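Local coordinates for Mll7089 protein (Mesorhizobium loti, PDB 2OZ8), which is probably a magnesium-dependent hydro-lyase of the enolase superfamily, although its substrate is unknown, at residues E70-P73 with S74-N78; I50-F54 with N55-D59; Q275-D278 with V279-G283. All coordinates share one frame; numbering follows the deposited sequence.

Contact 1. Residues E70-P73 with S74-N78; sequences EVWP and SLKGN
Around residues 72-75 the backbone makes one short, weakly bonded helical turn, in which Ser74 N donates to Val71 O and Leu75 N and Lys76 N both donate to Trp72 O, and then leaves it through a type II beta turn from Leu75 to Asn78. Trp72 O thus takes two amide donors, and Val71 O is gripped twice as well. Besides the amide of Ser74, Val71 O accepts the hydroxyl Ser74 OG at 2.9 Å, and this second donor lies in the carbonyl plane. The hydroxyl reaches back because OG stands between the backbone N and the carbonyl carbon of its own residue (chi1 69°). The indole of Trp72 carries most of the side-chain contact. Lys76 crosses it at about a right angle, its CB 3.6 Å above the ring plane and offset toward the rim, a CH-pi contact with the five-membered ring; farther out, Lys76 CD comes to 3.6 Å from Trp72 NE1. Leu75 meets the benzo part of the same indole obliquely, with CB 3.8 Å from Trp72 CE3, while its CD1 branch turns to Val71 CG2 at 3.7 Å. Leu75 thus touches both Val71 and Trp72. Gly77, with its positive phi of 78°, takes the third position of the beta turn, and Asn78 ND2 returns a weak bond to Ser74 O. Phe67 of helix 60-70 and Leu5 of strand 5-17 both pack on Trp72 and Leu75, Phe8 meets the indole in a T-shaped (edge-to-face) stack, and backbone bonds from Gly77 and Asn78 to Leu5 fasten the turn beside that strand.

Contact 2. Residues I50-F54 with N55-D59; sequences IQTLF and NPLPD
The ring of Phe54 has CB of Leu53 over the centre of one face, 4.0 Å above its plane, and the backbone N of Asn55 beside it in an oblique position. The Asn55 carboxamide folds back along the preceding peptide, OD1 lying 3.6 Å from Phe54 C. Farther in, Thr52 faces the returning chain and hydrogen-bonds through OG1 to Asn55 O; the modelled separation of 2.4 Å is very short, and its exact length is doubtful. At chi1 59° the Thr52 hydroxyl turns to Asn55 O, and the methyl, anti to the carbonyl carbon, is left facing Leu57, where CG2 meets Leu57 CD2 at 3.5 Å. These contacts shape the loop by which the chain leaves strand 45-52, which pairs with strand 27-40 in the antiparallel sheet of the N-terminal capping domain of the enolase fold, and turns back toward helix 60-70. Leu57 comes in beside the strand end, its CD1 branch 3.8 Å from Ile50 O and its CD2 more loosely placed against Ile50 CG2. Asn32 of strand 27-40 accepts the Leu57 amide through OD1, and Ile63 of helix 60-70 packs on the Leu57 side chain. On the subunit interface, Asn55 and Pro56 pack against His69 of the second subunit.

Contact 3. Residues Q275-D278 with V279-G283; sequences QVTD and VMRIG
Thr277 and Arg281 lie side by side one helical turn apart, pointing the same way, and the threonine methyl rests on the flat end of the arginine. Thr277 CG2 stands 3.6 Å above the guanidinium plane, over its centre and nearest to Arg281 CZ. With OG1 beside the backbone N (chi1 -50°), CG2 is left anti to that N and faces the guanidinium, while the extended Arg281 chain runs out past Thr277 O. At the helix start Val279 turns CG2 onto Gln275 O, 3.3 Å away, which also takes the Val279 amide in the first of five successive i to i+4 bonds. Helix 276-289 is the helical part of a beta-alpha-beta unit of the barrel domain, between strands 269-272 and 293-295. Thr277 OG1 bonds to Trp111, the Asp278 carboxylate to His103 and Gln107, and Arg281 NH2 to Arg86 O. An alanine in place of Arg281 would take away the NH2 donor and is likely to leave Arg86 O without that bond and the Thr277 methyl without the flat surface it covers. Arg281 NH1 makes a long, weak ion pair with a sulfate. It stays 5.6 Å from Asp278 OD1, so that carboxylate makes no salt bridge with Arg281.

How the contacts relate
Contacts 1 and 2 belong to the N-terminal capping domain and contact 3 to the barrel, and none touches another within the chain. Helix 60-70 separates the first two in sequence: 50-59 leads into it and 70-78 begins at its last residue, with centres 22 Å apart. In the assembly they do come together, since Glu70 of contact 1 packs on Asn55 of contact 2 in the second subunit. Contact 3 is about 21 Å from contact 1 and 24 Å from contact 2, centre to centre. It bears the sulfate beside Arg281, probably from the crystallisation liquor, and packs on a third subunit. Phe102 bridges the first two contacts, touching Val71 and Ile50.

Contact 1. Residues E70-P73 with S74-N78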
# COMPACT_ATOMS: atom_id res chain seq x y z
N GLU A 70 31.45 -28.54 -13.68
CA GLU A 70 30.48 -27.68 -13.02
C GLU A 70 29.34 -28.39 -12.33
O GLU A 70 28.95 -28.00 -11.21
CB GLU A 70 29.95 -26.65 -14.02
CG GLU A 70 31.10 -25.78 -14.50
CD GLU A 70 30.72 -24.75 -15.53
OE1 GLU A 70 29.50 -24.53 -15.77
OE2 GLU A 70 31.68 -24.17 -16.10
N VAL A 71 28.80 -29.43 -12.97
CA VAL A 71 27.68 -30.14 -12.42
C VAL A 71 27.96 -31.54 -11.93
O VAL A 71 27.44 -31.95 -10.89
CB VAL A 71 26.34 -29.98 -13.29
CG1 VAL A 71 26.60 -29.45 -14.68
CG2 VAL A 71 25.45 -31.17 -13.26
N TRP A 72 28.84 -32.26 -12.61
CA TRP A 72 29.10 -33.67 -12.26
C TRP A 72 29.46 -33.98 -10.78
O TRP A 72 28.97 -34.96 -10.24
CB TRP A 72 30.09 -34.31 -13.23
CG TRP A 72 30.20 -35.79 -13.05
CD1 TRP A 72 31.35 -36.49 -12.85
CD2 TRP A 72 29.14 -36.77 -13.06
NE1 TRP A 72 31.08 -37.82 -12.72
CE2 TRP A 72 29.73 -38.02 -12.84
CE3 TRP A 72 27.76 -36.70 -13.25
CZ2 TRP A 72 29.00 -39.20 -12.79
CZ3 TRP A 72 27.02 -37.91 -13.20
CH2 TRP A 72 27.65 -39.12 -12.98
N PRO A 73 30.29 -33.13 -10.10
CA PRO A 73 30.56 -33.39 -8.67
C PRO A 73 29.32 -33.44 -7.78
O PRO A 73 29.30 -34.12 -6.76
CB PRO A 73 31.42 -32.18 -8.27
CG PRO A 73 32.10 -31.78 -9.53
CD PRO A 73 31.04 -31.95 -10.58
N SER A 74 28.27 -32.72 -8.13
CA SER A 74 27.11 -32.74 -7.28
C SER A 74 26.21 -33.94 -7.59
O SER A 74 25.29 -34.24 -6.83
CB SER A 74 26.33 -31.42 -7.38
OG SER A 74 25.73 -31.31 -8.67
N LEU A 75 26.48 -34.65 -8.69
CA LEU A 75 25.65 -35.78 -9.08
C LEU A 75 26.30 -37.13 -8.77
O LEU A 75 25.60 -38.08 -8.39
CB LEU A 75 25.27 -35.73 -10.55
CG LEU A 75 24.78 -34.42 -11.18
CD1 LEU A 75 24.39 -34.66 -12.67
CD2 LEU A 75 23.63 -33.77 -10.39
N LYS A 76 27.62 -37.22 -8.92
CA LYS A 76 28.26 -38.55 -8.84
C LYS A 76 28.02 -39.25 -7.48
O LYS A 76 28.12 -38.62 -6.42
CB LYS A 76 29.76 -38.49 -9.19
CG LYS A 76 30.45 -39.87 -9.12
CD LYS A 76 31.82 -39.92 -9.87
CE LYS A 76 32.98 -39.09 -9.16
NZ LYS A 76 34.08 -39.92 -8.53
N GLY A 77 27.70 -40.53 -7.53
CA GLY A 77 27.59 -41.34 -6.31
C GLY A 77 26.32 -41.13 -5.51
O GLY A 77 26.16 -41.71 -4.43
N ASN A 78 25.41 -40.32 -6.06
CA ASN A 78 24.10 -40.03 -5.46
C ASN A 78 22.98 -40.70 -6.22
O ASN A 78 23.12 -41.04 -7.40
CB ASN A 78 23.90 -38.52 -5.35
CG ASN A 78 24.92 -37.84 -4.39
OD1 ASN A 78 25.04 -38.27 -3.24
ND2 ASN A 78 25.64 -36.80 -4.85

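Contact 2. Residues I50-F54 with N55-D59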
# COMPACT_ATOMS: atom_id res chain seq x y z
N ILE A 50 19.95 -30.55 -23.81
CA ILE A 50 20.60 -29.28 -23.58
C ILE A 50 20.42 -28.53 -24.87
O ILE A 50 21.06 -28.82 -25.84
CB ILE A 50 22.11 -29.48 -23.24
CG1 ILE A 50 22.27 -30.36 -22.01
CG2 ILE A 50 22.82 -28.18 -23.10
CD1 ILE A 50 23.62 -31.07 -21.95
N GLN A 51 19.48 -27.59 -24.90
CA GLN A 51 19.22 -26.89 -26.12
C GLN A 51 19.72 -25.45 -26.04
O GLN A 51 19.56 -24.81 -25.03
CB GLN A 51 17.74 -26.97 -26.45
CG GLN A 51 17.44 -26.40 -27.84
CD GLN A 51 15.99 -26.41 -28.19
OE1 GLN A 51 15.13 -26.59 -27.32
NE2 GLN A 51 15.70 -26.19 -29.50
N THR A 52 20.41 -24.98 -27.07
CA THR A 52 20.68 -23.55 -27.15
C THR A 52 19.85 -22.94 -28.26
O THR A 52 19.63 -23.54 -29.30
CB THR A 52 22.16 -23.14 -27.29
OG1 THR A 52 22.74 -23.71 -28.46
CG2 THR A 52 22.98 -23.50 -26.03
N LEU A 53 19.36 -21.74 -27.97
CA LEU A 53 18.36 -21.11 -28.82
C LEU A 53 18.91 -20.06 -29.78
O LEU A 53 18.41 -19.93 -30.88
CB LEU A 53 17.19 -20.57 -27.98
CG LEU A 53 16.38 -21.60 -27.17
CD1 LEU A 53 15.35 -20.88 -26.28
CD2 LEU A 53 15.68 -22.68 -28.06
N PHE A 54 19.98 -19.36 -29.39
CA PHE A 54 20.46 -18.28 -30.23
C PHE A 54 21.84 -18.58 -30.79
O PHE A 54 22.15 -18.20 -31.91
CB PHE A 54 20.49 -16.94 -29.46
CG PHE A 54 19.33 -16.76 -28.49
CD1 PHE A 54 18.01 -16.64 -28.95
CD2 PHE A 54 19.57 -16.73 -27.10
CE1 PHE A 54 16.94 -16.49 -28.05
CE2 PHE A 54 18.50 -16.58 -26.19
CZ PHE A 54 17.18 -16.46 -26.68
N ASN A 55 22.67 -19.25 -29.98
CA ASN A 55 24.01 -19.65 -30.37
C ASN A 55 24.14 -21.18 -30.53
O ASN A 55 23.43 -21.94 -29.85
CB ASN A 55 25.01 -19.14 -29.31
CG ASN A 55 25.55 -17.74 -29.64
OD1 ASN A 55 24.79 -16.78 -29.88
ND2 ASN A 55 26.90 -17.61 -29.67
N PRO A 56 25.05 -21.66 -31.40
CA PRO A 56 25.20 -23.11 -31.45
C PRO A 56 25.94 -23.59 -30.20
O PRO A 56 26.52 -22.78 -29.47
CB PRO A 56 26.05 -23.37 -32.71
CG PRO A 56 26.42 -22.03 -33.24
CD PRO A 56 25.98 -20.96 -32.31
N LEU A 57 25.89 -24.90 -29.96
CA LEU A 57 26.63 -25.49 -28.87
C LEU A 57 28.12 -25.51 -29.16
O LEU A 57 28.52 -25.60 -30.32
CB LEU A 57 26.12 -26.91 -28.60
CG LEU A 57 24.77 -26.96 -27.89
CD1 LEU A 57 24.26 -28.38 -27.84
CD2 LEU A 57 24.92 -26.40 -26.49
N PRO A 58 28.96 -25.43 -28.13
CA PRO A 58 30.35 -25.69 -28.45
C PRO A 58 30.55 -27.19 -28.81
O PRO A 58 29.55 -27.95 -28.89
CB PRO A 58 31.09 -25.32 -27.15
CG PRO A 58 30.09 -25.46 -26.08
CD PRO A 58 28.75 -25.13 -26.70
N ASP A 59 31.80 -27.60 -29.03
CA ASP A 59 32.11 -29.00 -29.38
C ASP A 59 31.68 -29.98 -28.30
O ASP A 59 31.71 -29.64 -27.12
CB ASP A 59 33.60 -29.17 -29.60
CG ASP A 59 34.09 -28.47 -30.83
OD1 ASP A 59 33.28 -28.12 -31.72
OD2 ASP A 59 35.31 -28.25 -30.89

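Contact 3. Residues Q275-D278 with V279-G283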
# COMPACT_ATOMS: atom_id res chain seq x y z
N GLN A 275 11.52 -27.63 -16.72
CA GLN A 275 12.35 -27.82 -15.57
C GLN A 275 11.56 -28.61 -14.56
O GLN A 275 10.91 -28.04 -13.68
CB GLN A 275 12.80 -26.49 -14.97
CG GLN A 275 13.62 -25.65 -15.91
CD GLN A 275 12.76 -24.88 -16.90
OE1 GLN A 275 11.51 -25.01 -16.93
NE2 GLN A 275 13.43 -24.09 -17.75
N VAL A 276 11.62 -29.92 -14.65
CA VAL A 276 10.68 -30.76 -13.89
C VAL A 276 10.52 -30.37 -12.45
O VAL A 276 9.40 -30.19 -12.02
CB VAL A 276 10.99 -32.27 -13.94
CG1 VAL A 276 9.87 -33.05 -13.19
CG2 VAL A 276 11.17 -32.73 -15.34
N THR A 277 11.61 -30.28 -11.70
CA THR A 277 11.52 -29.96 -10.29
C THR A 277 11.00 -28.54 -10.03
O THR A 277 10.16 -28.35 -9.14
CB THR A 277 12.91 -30.10 -9.57
OG1 THR A 277 13.51 -31.37 -9.88
CG2 THR A 277 12.74 -29.93 -8.02
N ASP A 278 11.47 -27.55 -10.78
CA ASP A 278 10.94 -26.18 -10.62
C ASP A 278 9.44 -26.12 -10.91
O ASP A 278 8.71 -25.42 -10.20
CB ASP A 278 11.62 -25.16 -11.52
CG ASP A 278 13.13 -25.15 -11.40
OD1 ASP A 278 13.68 -25.81 -10.49
OD2 ASP A 278 13.78 -24.47 -12.25
N VAL A 279 8.99 -26.85 -11.95
CA VAL A 279 7.59 -26.88 -12.39
C VAL A 279 6.66 -27.49 -11.38
O VAL A 279 5.55 -26.96 -11.15
CB VAL A 279 7.42 -27.59 -13.76
CG1 VAL A 279 5.97 -27.81 -14.10
CG2 VAL A 279 8.09 -26.75 -14.85
N MET A 280 7.07 -28.60 -10.77
CA MET A 280 6.24 -29.16 -9.70
C MET A 280 6.20 -28.27 -8.44
O MET A 280 5.20 -28.21 -7.73
CB MET A 280 6.62 -30.60 -9.37
CG MET A 280 6.48 -31.55 -10.58
SD MET A 280 4.83 -31.77 -11.33
CE MET A 280 4.01 -32.43 -9.88
N ARG A 281 7.27 -27.54 -8.19
CA ARG A 281 7.25 -26.63 -7.07
C ARG A 281 6.35 -25.40 -7.37
O ARG A 281 5.52 -25.01 -6.52
CB ARG A 281 8.68 -26.20 -6.69
CG ARG A 281 9.40 -27.26 -5.96
CD ARG A 281 10.88 -26.98 -5.77
NE ARG A 281 11.45 -28.10 -5.02
CZ ARG A 281 12.74 -28.29 -4.76
NH1 ARG A 281 13.67 -27.42 -5.17
NH2 ARG A 281 13.09 -29.38 -4.06
N ILE A 282 6.53 -24.79 -8.55
CA ILE A 282 5.71 -23.64 -8.91
C ILE A 282 4.26 -24.07 -9.14
O ILE A 282 3.33 -23.31 -8.88
CB ILE A 282 6.26 -22.81 -10.13
CG1 ILE A 282 5.70 -21.39 -10.05
CG2 ILE A 282 5.84 -23.38 -11.46
CD1 ILE A 282 6.22 -20.58 -8.88
N GLY A 283 4.07 -25.32 -9.58
CA GLY A 283 2.74 -25.90 -9.67
C GLY A 283 2.03 -26.15 -8.35
O GLY A 283 0.82 -26.10 -8.32